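Local coordinates for protein endoglucanase (PDB 2YIK) that probably hydrolyses internal linkages of cellulose as a family 9 glycoside hydrolase, a secreted bacterial cellulase whose catalytic domain carries bound calcium and zinc ions, at residues D339-N342 / F343-Y347; S351-N354 / Q355-I359; T293-E296 / H297-D300; Y406-H409 / H410-P414; Y305-Y308 / Y309-P312. One frame throughout, in Å; residues are numbered along the deposited sequence.

Contact 1 (D339-N342 / F343-Y347); sequences DSQN and FEDRY. With CA (calcium ion), chain B.
Ser-340 and Glu-344 meet at a calcium ion. Ser-340 gives its backbone O, 2.5 Å from the metal. Glu-344 gives both carboxylate oxygens, with OE1 and OE2 each 2.7 Å from the calcium, a bidentate grip. The bend of the Glu-344 chain at chi2 (81°) folds the carboxylate back from the helix to the ion. A water takes another position. Asp-337 O and OD2 also bind, and Asn-333 is the fourth residue of the site.

The backbone bonds start the helix. Asp-345 N donates to Gln-341 O at 2.8 Å. Arg-346 N donates to Asn-342 O at 2.9 Å.

The Gln-341 amide lies against Glu-344, with NE2 3.5 Å from Glu-344 CB. The two side chains cross at about a right angle, and the amide and carboxylate planes are 30° apart. Arg-346 lays CB and CG against Asn-342 O, while its guanidinium group reaches Glu-296 and Asp-300 in salt bridges. The Phe-343 ring is buried among helices 296-305 and 322-336.

One water joins the two segments by accepting from Gln-341 NE2 at 2.6 Å and donating to Asp-345 OD1 at 3.1 Å.

Gln-341 is the N-cap of helix 342-350. The whole is a calcium site at a helix N-terminus, with ligands from the loop before it (Ser-340 O, Asp-337) and from its first turn (Glu-344).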
loop_
_atom_site.group_PDB
_atom_site.type_symbol
_atom_site.label_atom_id
_atom_site.label_comp_id
_atom_site.label_asym_id
_atom_site.label_seq_id
_atom_site.Cartn_x
_atom_site.Cartn_y
_atom_site.Cartn_z
ATOM N N ASP A 339 -5.568 25.671 17.664
ATOM C CA ASP A 339 -6.355 26.810 18.141
ATOM C C ASP A 339 -6.394 28.095 17.308
ATOM O O ASP A 339 -6.652 29.172 17.846
ATOM C CB ASP A 339 -5.928 27.159 19.572
ATOM C CG ASP A 339 -5.977 25.956 20.506
ATOM O OD1 ASP A 339 -7.003 25.232 20.506
ATOM O OD2 ASP A 339 -4.989 25.736 21.247
ATOM N N SER A 340 -6.149 28.008 16.007
ATOM C CA SER A 340 -6.211 29.209 15.182
ATOM C C SER A 340 -6.668 28.835 13.773
ATOM O O SER A 340 -6.800 27.666 13.477
ATOM C CB SER A 340 -4.847 29.911 15.151
ATOM O OG SER A 340 -4.097 29.561 14.003
ATOM N N GLN A 341 -6.927 29.819 12.916
ATOM C CA GLN A 341 -7.385 29.548 11.550
ATOM C C GLN A 341 -6.311 29.736 10.474
ATOM O O GLN A 341 -6.624 29.760 9.282
ATOM C CB GLN A 341 -8.580 30.443 11.212
ATOM C CG GLN A 341 -9.895 30.041 11.858
ATOM C CD GLN A 341 -10.385 28.681 11.384
ATOM O OE1 GLN A 341 -10.313 27.699 12.112
ATOM N NE2 GLN A 341 -10.874 28.623 10.153
ATOM N N ASN A 342 -5.052 29.853 10.890
ATOM C CA ASN A 342 -3.960 30.055 9.941
ATOM C C ASN A 342 -3.877 29.052 8.801
ATOM O O ASN A 342 -3.840 29.453 7.639
ATOM C CB ASN A 342 -2.613 30.108 10.670
ATOM C CG ASN A 342 -2.381 31.443 11.349
ATOM O OD1 ASN A 342 -2.366 31.534 12.577
ATOM N ND2 ASN A 342 -2.219 32.494 10.547
ATOM N N PHE A 343 -3.839 27.761 9.119
ATOM C CA PHE A 343 -3.751 26.735 8.080
ATOM C C PHE A 343 -4.994 26.748 7.191
ATOM O O PHE A 343 -4.895 26.634 5.971
ATOM C CB PHE A 343 -3.570 25.342 8.705
ATOM C CG PHE A 343 -2.182 25.076 9.253
ATOM C CD1 PHE A 343 -1.268 26.113 9.449
ATOM C CD2 PHE A 343 -1.808 23.779 9.610
ATOM C CE1 PHE A 343 -0.000 25.860 9.998
ATOM C CE2 PHE A 343 -0.547 23.514 10.159
ATOM C CZ PHE A 343 0.359 24.555 10.353
ATOM N N GLU A 344 -6.166 26.892 7.802
ATOM C CA GLU A 344 -7.407 26.921 7.037
ATOM C C GLU A 344 -7.431 28.097 6.063
ATOM O O GLU A 344 -7.785 27.941 4.892
ATOM C CB GLU A 344 -8.630 27.016 7.963
ATOM C CG GLU A 344 -8.910 25.770 8.783
ATOM C CD GLU A 344 -8.036 25.687 10.004
ATOM O OE1 GLU A 344 -7.118 26.531 10.136
ATOM O OE2 GLU A 344 -8.259 24.778 10.826
ATOM N N ASP A 345 -7.057 29.275 6.548
ATOM C CA ASP A 345 -7.054 30.454 5.701
ATOM C C ASP A 345 -5.973 30.394 4.632
ATOM O O ASP A 345 -6.162 30.919 3.536
ATOM C CB ASP A 345 -6.916 31.719 6.551
ATOM C CG ASP A 345 -8.139 31.965 7.408
ATOM O OD1 ASP A 345 -9.203 31.377 7.099
ATOM O OD2 ASP A 345 -8.047 32.748 8.381
ATOM N N ARG A 346 -4.849 29.758 4.945
ATOM C CA ARG A 346 -3.770 29.606 3.970
ATOM C C ARG A 346 -4.259 28.659 2.877
ATOM O O ARG A 346 -4.014 28.876 1.684
ATOM C CB ARG A 346 -2.510 29.028 4.631
ATOM C CG ARG A 346 -1.603 30.066 5.313
ATOM C CD ARG A 346 -0.477 29.389 6.102
ATOM N NE ARG A 346 0.431 28.604 5.261
ATOM C CZ ARG A 346 1.329 27.740 5.731
ATOM N NH1 ARG A 346 1.443 27.545 7.038
ATOM N NH2 ARG A 346 2.116 27.066 4.896
ATOM N N TYR A 347 -4.959 27.603 3.282
ATOM C CA TYR A 347 -5.476 26.654 2.306
ATOM C C TYR A 347 -6.505 27.315 1.380
ATOM O O TYR A 347 -6.500 27.082 0.170
ATOM C CB TYR A 347 -6.101 25.439 2.995
ATOM C CG TYR A 347 -6.849 24.564 2.012
ATOM C CD1 TYR A 347 -6.196 24.003 0.913
ATOM C CD2 TYR A 347 -8.226 24.375 2.128
ATOM C CE1 TYR A 347 -6.897 23.281 -0.052
ATOM C CE2 TYR A 347 -8.939 23.656 1.170
ATOM C CZ TYR A 347 -8.267 23.114 0.081
ATOM O OH TYR A 347 -8.972 22.424 -0.874
HETATM CA CA CA B . -6.240 25.517 12.434
HETATM O O HOH W 1 -11.613 30.833 9.014
HETATM O O HOH W 2 -8.017 24.357 13.995
#

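Contact 2 (S351-N354 / Q355-I359); sequences SNKN and QWEQI
Asn-354 and Trp-356 stack within a type I beta turn that runs from Asn-354 to Glu-357. The turn is closed by Glu-357 N donating to Asn-354 O at 3.0 Å.

The stack is close-packed, although both residues lie at the surface. Trp-356 has chi1 near 58°, with CG between the backbone N and the carbonyl carbon. This folds the indole back over Asn-354, and the two side chains point the same way. Asn-354 CB sits over the middle of the six-membered ring, 3.4 Å from its centroid, in a CH-pi contact. The amide continues the layer, with CG 3.3 Å from Trp-356 CZ2. Amide and ring planes are only 12° apart.

In the second pair the methylenes of Lys-353 touch the Glu-357 carboxylate, and Lys-353 CB is 3.5 Å from Glu-357 OE1. Their charged ends stay apart: Lys-353 NZ is 5.3 Å from Glu-357 OE2. The lysine instead turns at chi4 to give NZ to Ser-351 OG and to Tyr-347 OH. Glu-357 OE2 is bonded to Tyr-309 OH.

The solvent side is the flank of Gln-355, where water fills in between the side chain and the backbone. Gln-355 NE2 also bonds Asp-345 O. One water molecule donates to Lys-353 O at 2.8 Å and accepts from Gln-355 NE2 at 2.7 Å.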
loop_
_atom_site.group_PDB
_atom_site.type_symbol
_atom_site.label_atom_id
_atom_site.label_comp_id
_atom_site.label_asym_id
_atom_site.label_seq_id
_atom_site.Cartn_x
_atom_site.Cartn_y
_atom_site.Cartn_z
ATOM N N SER A 351 -6.106 27.471 -2.720
ATOM C CA SER A 351 -7.003 26.768 -3.639
ATOM C C SER A 351 -8.119 27.698 -4.088
ATOM O O SER A 351 -9.179 27.249 -4.519
ATOM C CB SER A 351 -7.611 25.554 -2.926
ATOM O OG SER A 351 -8.347 25.963 -1.781
ATOM N N ASN A 352 -7.836 28.995 -4.001
ATOM C CA ASN A 352 -8.752 30.096 -4.300
ATOM C C ASN A 352 -10.235 29.902 -4.006
ATOM O O ASN A 352 -11.095 29.843 -4.890
ATOM C CB ASN A 352 -8.537 30.671 -5.713
ATOM C CG ASN A 352 -8.654 29.644 -6.800
ATOM O OD1 ASN A 352 -9.741 29.132 -7.072
ATOM N ND2 ASN A 352 -7.528 29.336 -7.447
ATOM N N LYS A 353 -10.488 29.828 -2.705
ATOM C CA LYS A 353 -11.805 29.708 -2.117
ATOM C C LYS A 353 -11.949 31.045 -1.397
ATOM O O LYS A 353 -10.943 31.703 -1.106
ATOM C CB LYS A 353 -11.836 28.589 -1.075
ATOM C CG LYS A 353 -11.774 27.184 -1.636
ATOM C CD LYS A 353 -11.773 26.151 -0.517
ATOM C CE LYS A 353 -11.911 24.740 -1.070
ATOM N NZ LYS A 353 -10.859 24.454 -2.076
ATOM N N ASN A 354 -13.180 31.455 -1.114
ATOM C CA ASN A 354 -13.408 32.707 -0.398
ATOM C C ASN A 354 -12.949 32.484 1.044
ATOM O O ASN A 354 -13.051 31.374 1.559
ATOM C CB ASN A 354 -14.896 33.065 -0.434
ATOM C CG ASN A 354 -15.398 33.332 -1.846
ATOM O OD1 ASN A 354 -16.482 32.890 -2.220
ATOM N ND2 ASN A 354 -14.615 34.059 -2.632
ATOM N N GLN A 355 -12.438 33.530 1.689
ATOM C CA GLN A 355 -11.962 33.408 3.064
ATOM C C GLN A 355 -13.062 33.013 4.036
ATOM O O GLN A 355 -12.788 32.487 5.117
ATOM C CB GLN A 355 -11.322 34.720 3.524
ATOM C CG GLN A 355 -9.902 34.911 3.018
ATOM C CD GLN A 355 -8.934 33.916 3.633
ATOM O OE1 GLN A 355 -8.745 33.888 4.850
ATOM N NE2 GLN A 355 -8.318 33.090 2.793
ATOM N N TRP A 356 -14.310 33.258 3.655
ATOM C CA TRP A 356 -15.418 32.917 4.534
ATOM C C TRP A 356 -15.966 31.518 4.305
ATOM O O TRP A 356 -16.909 31.111 4.974
ATOM C CB TRP A 356 -16.540 33.959 4.414
ATOM C CG TRP A 356 -17.081 34.126 3.034
ATOM C CD1 TRP A 356 -18.147 33.471 2.483
ATOM C CD2 TRP A 356 -16.601 35.034 2.032
ATOM N NE1 TRP A 356 -18.363 33.922 1.200
ATOM C CE2 TRP A 356 -17.434 34.873 0.902
ATOM C CE3 TRP A 356 -15.553 35.957 1.987
ATOM C CZ2 TRP A 356 -17.243 35.624 -0.269
ATOM C CZ3 TRP A 356 -15.369 36.696 0.827
ATOM C CH2 TRP A 356 -16.211 36.524 -0.287
ATOM N N GLU A 357 -15.392 30.776 3.361
ATOM C CA GLU A 357 -15.864 29.410 3.150
ATOM C C GLU A 357 -15.445 28.616 4.389
ATOM O O GLU A 357 -14.356 28.839 4.922
ATOM C CB GLU A 357 -15.233 28.785 1.901
ATOM C CG GLU A 357 -15.497 27.281 1.821
ATOM C CD GLU A 357 -15.357 26.706 0.423
ATOM O OE1 GLU A 357 -15.092 27.481 -0.524
ATOM O OE2 GLU A 357 -15.518 25.467 0.273
ATOM N N GLN A 358 -16.297 27.707 4.864
ATOM C CA GLN A 358 -15.941 26.930 6.047
ATOM C C GLN A 358 -15.007 25.773 5.702
ATOM O O GLN A 358 -15.280 24.978 4.801
ATOM C CB GLN A 358 -17.179 26.369 6.748
ATOM C CG GLN A 358 -16.888 25.951 8.196
ATOM C CD GLN A 358 -17.688 24.736 8.640
ATOM O OE1 GLN A 358 -17.308 23.580 8.370
ATOM N NE2 GLN A 358 -18.813 24.984 9.317
ATOM N N ILE A 359 -13.892 25.711 6.419
ATOM C CA ILE A 359 -12.896 24.668 6.234
ATOM C C ILE A 359 -12.536 24.084 7.591
ATOM O O ILE A 359 -12.115 24.810 8.498
ATOM C CB ILE A 359 -11.582 25.206 5.592
ATOM C CG1 ILE A 359 -11.804 25.550 4.120
ATOM C CG2 ILE A 359 -10.480 24.167 5.701
ATOM C CD1 ILE A 359 -12.713 26.722 3.942
HETATM O O HOH W 3 -8.893 33.171 0.181
HETATM O O HOH W 4 -15.208 29.561 -1.765
#

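Contact 3 (T293-E296 / H297-D300); sequences TQNE and HYLD
Asn-295 and His-297 lie side by side and point the same way. Asn-295 has chi1 near -176°, which swings its amide forward over the start of the next helix. There OD1 accepts from His-297 N at 3.0 Å, with the donor above the amide plane. The amide and imidazole planes are 54° apart, and His-297 NE2 is hydrogen-bonded to Glu-256 OE1.

Tyr-298 turns back towards the preceding segment. It crosses Thr-293 at about a right angle, and Thr-293 OG1 meets its ring at the edge, 3.3 Å from CD2. Asn-295 CB lies near the same ring, 3.7 Å from CD2, with amide and ring planes 68° apart. A water is bonded to Tyr-298 OH and weakly to Asn-295 ND2. Phe-252 packs edge-to-face with this ring.

The backbone adds Tyr-298 N to Asn-295 O at 3.0 Å. Thr-293 OG1 accepts from Asn-295 N, an ST turn, and also bonds Leu-289 O. Together these tightly link helices 279-293 and 296-305, with Asn-295 as side-chain N-cap of the second.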
loop_
_atom_site.group_PDB
_atom_site.type_symbol
_atom_site.label_atom_id
_atom_site.label_comp_id
_atom_site.label_asym_id
_atom_site.label_seq_id
_atom_site.Cartn_x
_atom_site.Cartn_y
_atom_site.Cartn_z
ATOM N N THR A 293 9.290 17.041 8.166
ATOM C CA THR A 293 10.249 18.164 8.193
ATOM C C THR A 293 9.865 19.530 8.764
ATOM O O THR A 293 10.741 20.304 9.180
ATOM C CB THR A 293 10.751 18.499 6.734
ATOM O OG1 THR A 293 9.631 18.898 5.913
ATOM C CG2 THR A 293 11.423 17.298 6.089
ATOM N N GLN A 294 8.558 19.769 8.842
ATOM C CA GLN A 294 7.902 21.047 9.197
ATOM C C GLN A 294 8.366 22.214 8.284
ATOM O O GLN A 294 8.257 23.402 8.622
ATOM C CB GLN A 294 7.936 21.361 10.743
ATOM C CG GLN A 294 7.212 20.251 11.543
ATOM C CD GLN A 294 8.201 19.326 12.220
ATOM O OE1 GLN A 294 8.628 19.578 13.357
ATOM N NE2 GLN A 294 8.622 18.275 11.509
ATOM N N ASN A 295 8.807 21.841 7.076
ATOM C CA ASN A 295 9.195 22.792 6.031
ATOM C C ASN A 295 7.859 23.256 5.376
ATOM O O ASN A 295 7.154 22.480 4.675
ATOM C CB ASN A 295 10.082 22.105 4.963
ATOM C CG ASN A 295 10.600 23.082 3.875
ATOM O OD1 ASN A 295 10.015 24.161 3.612
ATOM N ND2 ASN A 295 11.683 22.685 3.218
ATOM N N GLU A 296 7.537 24.524 5.600
ATOM C CA GLU A 296 6.318 25.094 5.090
ATOM C C GLU A 296 6.080 24.921 3.598
ATOM O O GLU A 296 4.937 24.950 3.144
ATOM C CB GLU A 296 6.254 26.576 5.451
ATOM C CG GLU A 296 6.067 26.853 6.944
ATOM C CD GLU A 296 4.802 26.214 7.520
ATOM O OE1 GLU A 296 3.774 26.165 6.806
ATOM O OE2 GLU A 296 4.827 25.772 8.696
ATOM N N HIS A 297 7.152 24.755 2.836
ATOM C CA HIS A 297 7.035 24.582 1.393
ATOM C C HIS A 297 6.150 23.383 1.037
ATOM O O HIS A 297 5.356 23.441 0.096
ATOM C CB HIS A 297 8.423 24.391 0.778
ATOM C CG HIS A 297 8.390 23.990 -0.660
ATOM N ND1 HIS A 297 7.972 24.839 -1.665
ATOM C CD2 HIS A 297 8.696 22.817 -1.267
ATOM C CE1 HIS A 297 8.023 24.208 -2.822
ATOM N NE2 HIS A 297 8.458 22.979 -2.609
ATOM N N TYR A 298 6.298 22.298 1.789
ATOM C CA TYR A 298 5.512 21.100 1.541
ATOM C C TYR A 298 4.041 21.331 1.824
ATOM O O TYR A 298 3.182 20.862 1.076
ATOM C CB TYR A 298 6.038 19.937 2.380
ATOM C CG TYR A 298 7.415 19.508 1.950
ATOM C CD1 TYR A 298 7.651 19.092 0.641
ATOM C CD2 TYR A 298 8.490 19.537 2.840
ATOM C CE1 TYR A 298 8.926 18.717 0.222
ATOM C CE2 TYR A 298 9.766 19.163 2.436
ATOM C CZ TYR A 298 9.978 18.753 1.125
ATOM O OH TYR A 298 11.239 18.383 0.730
ATOM N N LEU A 299 3.744 22.053 2.898
ATOM C CA LEU A 299 2.354 22.324 3.223
ATOM C C LEU A 299 1.759 23.214 2.136
ATOM O O LEU A 299 0.585 23.067 1.780
ATOM C CB LEU A 299 2.234 23.010 4.583
ATOM C CG LEU A 299 0.811 23.031 5.154
ATOM C CD1 LEU A 299 0.307 21.595 5.389
ATOM C CD2 LEU A 299 0.812 23.824 6.462
ATOM N N ASP A 300 2.571 24.132 1.603
ATOM C CA ASP A 300 2.116 25.027 0.540
ATOM C C ASP A 300 1.807 24.225 -0.721
ATOM O O ASP A 300 0.872 24.541 -1.455
ATOM C CB ASP A 300 3.179 26.079 0.195
ATOM C CG ASP A 300 3.315 27.155 1.259
ATOM O OD1 ASP A 300 2.344 27.399 2.000
ATOM O OD2 ASP A 300 4.398 27.774 1.339
HETATM O O HOH W 5 13.123 19.995 1.788
#

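Contact 4 (Y406-H409 / H410-P414); sequences YDKH and HGDTP
Tyr-406 O accepts from His-410 ND1 at 2.6 Å, the shortest polar bond of this contact. The acceptor lies close to the imidazole plane. The same histidine ring lies over one face of the tyrosine ring in an offset stack, with centroids 3.7 Å apart and planes at 9°. His-410 CE1 comes over the tyrosine face towards its rim, 3.4 Å from Tyr-406 CZ. Chi1 of Tyr-406 (-177°) puts CG anti to the backbone N, where the ring meets the imidazole face to face. Trp-362 meets both rings edge-to-face.

The backbone closes the helix end as well. His-410 N donates to Asp-407 O at 3.1 Å. The chain then turns through Gly-411 and Asp-412, both with positive phi, and brings Asp-412 beside Lys-408. Asp-412 CB is 3.3 Å from Lys-408 O, while its carboxylate forms a salt bridge with Arg-514.

This is the C-terminal end of helix 392-408. A carbonyl acceptor implies that ND1 carries the hydrogen, and bond and stack together fix the rotation of the imidazole.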
loop_
_atom_site.group_PDB
_atom_site.type_symbol
_atom_site.label_atom_id
_atom_site.label_comp_id
_atom_site.label_asym_id
_atom_site.label_seq_id
_atom_site.Cartn_x
_atom_site.Cartn_y
_atom_site.Cartn_z
ATOM N N TYR A 406 -9.670 8.123 12.863
ATOM C CA TYR A 406 -10.473 9.274 13.271
ATOM C C TYR A 406 -10.743 9.220 14.774
ATOM O O TYR A 406 -10.589 10.225 15.478
ATOM C CB TYR A 406 -11.812 9.301 12.527
ATOM C CG TYR A 406 -12.666 10.509 12.853
ATOM C CD1 TYR A 406 -13.496 10.522 13.974
ATOM C CD2 TYR A 406 -12.634 11.645 12.047
ATOM C CE1 TYR A 406 -14.271 11.635 14.283
ATOM C CE2 TYR A 406 -13.408 12.761 12.342
ATOM C CZ TYR A 406 -14.225 12.750 13.460
ATOM O OH TYR A 406 -15.017 13.841 13.745
ATOM N N ASP A 407 -11.144 8.051 15.267
ATOM C CA ASP A 407 -11.430 7.913 16.689
ATOM C C ASP A 407 -10.180 8.096 17.535
ATOM O O ASP A 407 -10.246 8.673 18.625
ATOM C CB ASP A 407 -12.082 6.556 16.992
ATOM C CG ASP A 407 -13.565 6.525 16.620
ATOM O OD1 ASP A 407 -14.083 7.568 16.168
ATOM O OD2 ASP A 407 -14.212 5.466 16.780
ATOM N N LYS A 408 -9.043 7.617 17.036
ATOM C CA LYS A 408 -7.808 7.767 17.782
ATOM C C LYS A 408 -7.536 9.249 18.008
ATOM O O LYS A 408 -7.164 9.664 19.108
ATOM C CB LYS A 408 -6.621 7.160 17.036
ATOM C CG LYS A 408 -5.291 7.463 17.719
ATOM C CD LYS A 408 -4.091 7.089 16.861
ATOM C CE LYS A 408 -2.806 7.692 17.442
ATOM N NZ LYS A 408 -1.628 7.505 16.547
ATOM N N HIS A 409 -7.753 10.047 16.969
ATOM C CA HIS A 409 -7.491 11.470 17.052
ATOM C C HIS A 409 -8.610 12.335 17.606
ATOM O O HIS A 409 -8.532 13.566 17.573
ATOM C CB HIS A 409 -7.034 11.958 15.684
ATOM C CG HIS A 409 -5.730 11.365 15.264
ATOM N ND1 HIS A 409 -4.523 11.781 15.793
ATOM C CD2 HIS A 409 -5.436 10.330 14.443
ATOM C CE1 HIS A 409 -3.554 11.026 15.319
ATOM N NE2 HIS A 409 -4.080 10.135 14.495
ATOM N N HIS A 410 -9.643 11.688 18.129
ATOM C CA HIS A 410 -10.759 12.397 18.732
ATOM C C HIS A 410 -11.063 11.794 20.100
ATOM O O HIS A 410 -12.134 11.234 20.322
ATOM C CB HIS A 410 -12.004 12.345 17.833
ATOM C CG HIS A 410 -11.889 13.192 16.604
ATOM N ND1 HIS A 410 -11.164 12.804 15.494
ATOM C CD2 HIS A 410 -12.326 14.446 16.336
ATOM C CE1 HIS A 410 -11.157 13.777 14.606
ATOM N NE2 HIS A 410 -11.858 14.791 15.094
ATOM N N GLY A 411 -10.101 11.911 21.011
ATOM C CA GLY A 411 -10.273 11.387 22.355
ATOM C C GLY A 411 -9.653 10.012 22.524
ATOM O O GLY A 411 -9.611 9.471 23.630
ATOM N N ASP A 412 -9.157 9.456 21.422
ATOM C CA ASP A 412 -8.544 8.130 21.424
ATOM C C ASP A 412 -9.433 7.148 22.181
ATOM O O ASP A 412 -8.991 6.452 23.096
ATOM C CB ASP A 412 -7.144 8.181 22.055
ATOM C CG ASP A 412 -6.332 6.918 21.792
ATOM O OD1 ASP A 412 -6.707 6.123 20.901
ATOM O OD2 ASP A 412 -5.301 6.718 22.466
ATOM N N THR A 413 -10.699 7.103 21.786
ATOM C CA THR A 413 -11.665 6.209 22.401
ATOM C C THR A 413 -12.626 5.818 21.284
ATOM O O THR A 413 -12.867 6.605 20.362
ATOM C CB THR A 413 -12.429 6.925 23.567
ATOM O OG1 THR A 413 -13.233 5.978 24.276
ATOM C CG2 THR A 413 -13.330 8.030 23.036
ATOM N N PRO A 414 -13.164 4.590 21.331
ATOM C CA PRO A 414 -14.086 4.176 20.275
ATOM C C PRO A 414 -15.415 4.873 20.307
ATOM O O PRO A 414 -16.038 5.050 21.362
ATOM C CB PRO A 414 -14.226 2.681 20.499
ATOM C CG PRO A 414 -14.103 2.558 21.982
ATOM C CD PRO A 414 -12.946 3.500 22.301
#

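Contact 5 (Y305-Y308 / Y309-P312); sequences YYDY and YAPP
Chi1 of Asp-307 is -176°, which carries its carboxylate forward over Tyr-309 and Ala-310. OD1 accepts from Tyr-309 N at 3.1 Å, from above the carboxylate plane, which makes an Asx turn. Asp-307 O also accepts from Ala-310 N at 3.1 Å, and this bond closes a type I beta turn. The two turns overlap.

Asp-307 OD1 lies 3.4 Å from Tyr-309 CB, and the carboxylate stands nearly upright to the tyrosine ring, 82° between planes. Ala-310 CB rests 3.6 Å from Asp-307 OD2. Tyr-309 CE1 reaches the edge of the Tyr-308 ring, 4.0 Å from CD2, and the two side chains cross at about a right angle. Tyr-308 OH bonds Asp-360 N, while Tyr-309 OH goes to Glu-357.

Pro-311 CD is 3.3 Å from Asp-307 O, and its CG lies 3.7 Å from Tyr-306 OH. Ala-326 packs on Pro-311 and Tyr-306, and Trp-322 on Ala-310 and Tyr-306.

Pro-311 and Pro-312 have no N-H to donate, so neither can continue the run of backbone N-H bonds. Asp-307 accepts two N-H groups, one with OD1 and one with O, and so holds the turn through side chain and backbone alike.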
loop_
_atom_site.group_PDB
_atom_site.type_symbol
_atom_site.label_atom_id
_atom_site.label_comp_id
_atom_site.label_asym_id
_atom_site.label_seq_id
_atom_site.Cartn_x
_atom_site.Cartn_y
_atom_site.Cartn_z
ATOM N N TYR A 305 -2.814 21.868 -4.320
ATOM C CA TYR A 305 -3.554 20.874 -5.084
ATOM C C TYR A 305 -4.620 20.082 -4.332
ATOM O O TYR A 305 -5.380 19.344 -4.951
ATOM C CB TYR A 305 -2.566 19.905 -5.738
ATOM C CG TYR A 305 -1.572 20.579 -6.661
ATOM C CD1 TYR A 305 -1.948 21.009 -7.937
ATOM C CD2 TYR A 305 -0.255 20.801 -6.252
ATOM C CE1 TYR A 305 -1.034 21.644 -8.785
ATOM C CE2 TYR A 305 0.667 21.432 -7.089
ATOM C CZ TYR A 305 0.273 21.851 -8.353
ATOM O OH TYR A 305 1.182 22.470 -9.183
ATOM N N TYR A 306 -4.686 20.242 -3.015
ATOM C CA TYR A 306 -5.663 19.522 -2.204
ATOM C C TYR A 306 -7.121 19.787 -2.589
ATOM O O TYR A 306 -7.590 20.926 -2.557
ATOM C CB TYR A 306 -5.458 19.849 -0.719
ATOM C CG TYR A 306 -6.433 19.162 0.229
ATOM C CD1 TYR A 306 -6.725 17.800 0.099
ATOM C CD2 TYR A 306 -7.030 19.864 1.281
ATOM C CE1 TYR A 306 -7.590 17.154 0.995
ATOM C CE2 TYR A 306 -7.897 19.226 2.186
ATOM C CZ TYR A 306 -8.172 17.871 2.034
ATOM O OH TYR A 306 -9.041 17.228 2.898
ATOM N N ASP A 307 -7.826 18.720 -2.955
ATOM C CA ASP A 307 -9.237 18.796 -3.335
ATOM C C ASP A 307 -10.039 18.487 -2.070
ATOM O O ASP A 307 -10.253 17.327 -1.721
ATOM C CB ASP A 307 -9.536 17.760 -4.434
ATOM C CG ASP A 307 -10.975 17.837 -4.953
ATOM O OD1 ASP A 307 -11.788 18.592 -4.375
ATOM O OD2 ASP A 307 -11.289 17.131 -5.939
ATOM N N TYR A 308 -10.464 19.540 -1.382
ATOM C CA TYR A 308 -11.226 19.421 -0.139
ATOM C C TYR A 308 -12.530 18.658 -0.336
ATOM O O TYR A 308 -13.076 18.099 0.610
ATOM C CB TYR A 308 -11.525 20.827 0.397
ATOM C CG TYR A 308 -12.197 20.897 1.751
ATOM C CD1 TYR A 308 -11.474 20.696 2.928
ATOM C CD2 TYR A 308 -13.553 21.217 1.857
ATOM C CE1 TYR A 308 -12.084 20.819 4.175
ATOM C CE2 TYR A 308 -14.169 21.339 3.093
ATOM C CZ TYR A 308 -13.429 21.142 4.248
ATOM O OH TYR A 308 -14.026 21.286 5.477
ATOM N N TYR A 309 -13.019 18.640 -1.571
ATOM C CA TYR A 309 -14.278 17.975 -1.893
ATOM C C TYR A 309 -14.153 16.489 -2.218
ATOM O O TYR A 309 -15.152 15.783 -2.274
ATOM C CB TYR A 309 -14.955 18.701 -3.068
ATOM C CG TYR A 309 -15.071 20.191 -2.831
ATOM C CD1 TYR A 309 -15.702 20.682 -1.684
ATOM C CD2 TYR A 309 -14.483 21.112 -3.708
ATOM C CE1 TYR A 309 -15.743 22.060 -1.404
ATOM C CE2 TYR A 309 -14.513 22.491 -3.438
ATOM C CZ TYR A 309 -15.141 22.958 -2.282
ATOM O OH TYR A 309 -15.145 24.313 -1.997
ATOM N N ALA A 310 -12.926 16.011 -2.396
ATOM C CA ALA A 310 -12.693 14.615 -2.761
ATOM C C ALA A 310 -12.793 13.520 -1.688
ATOM O O ALA A 310 -13.391 12.472 -1.928
ATOM C CB ALA A 310 -11.347 14.497 -3.479
ATOM N N PRO A 311 -12.225 13.741 -0.492
ATOM C CA PRO A 311 -12.306 12.683 0.518
ATOM C C PRO A 311 -13.584 11.862 0.696
ATOM O O PRO A 311 -13.536 10.640 0.694
ATOM C CB PRO A 311 -11.910 13.405 1.804
ATOM C CG PRO A 311 -10.908 14.408 1.326
ATOM C CD PRO A 311 -11.586 14.950 0.070
ATOM N N PRO A 312 -14.746 12.523 0.823
ATOM C CA PRO A 312 -16.016 11.797 1.019
ATOM C C PRO A 312 -16.531 10.930 -0.116
ATOM O O PRO A 312 -17.370 10.043 0.095
ATOM C CB PRO A 312 -17.018 12.911 1.342
ATOM C CG PRO A 312 -16.175 14.127 1.626
ATOM C CD PRO A 312 -14.977 13.975 0.743
#

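From the N terminus the order is contact 3, contact 5, contact 1, contact 2 and contact 4. All are local and lie in series; none nests in or crosses another. Contact 3 closes the link between helices 279-293 and 296-305. Contact 5 turns the chain after helix 296-305. Contact 1 starts helix 342-350, and contact 2 turns the chain after it. Contact 4 ends helix 392-408. Contact 1 is the hub: it touches contact 3 through Arg-346, contact 5 through Tyr-347 and contact 2 through Asp-345 and Tyr-347. Contacts 2 and 5 also touch each other. Contact 4 stands apart, with nearest atoms about 10 Å from contact 5.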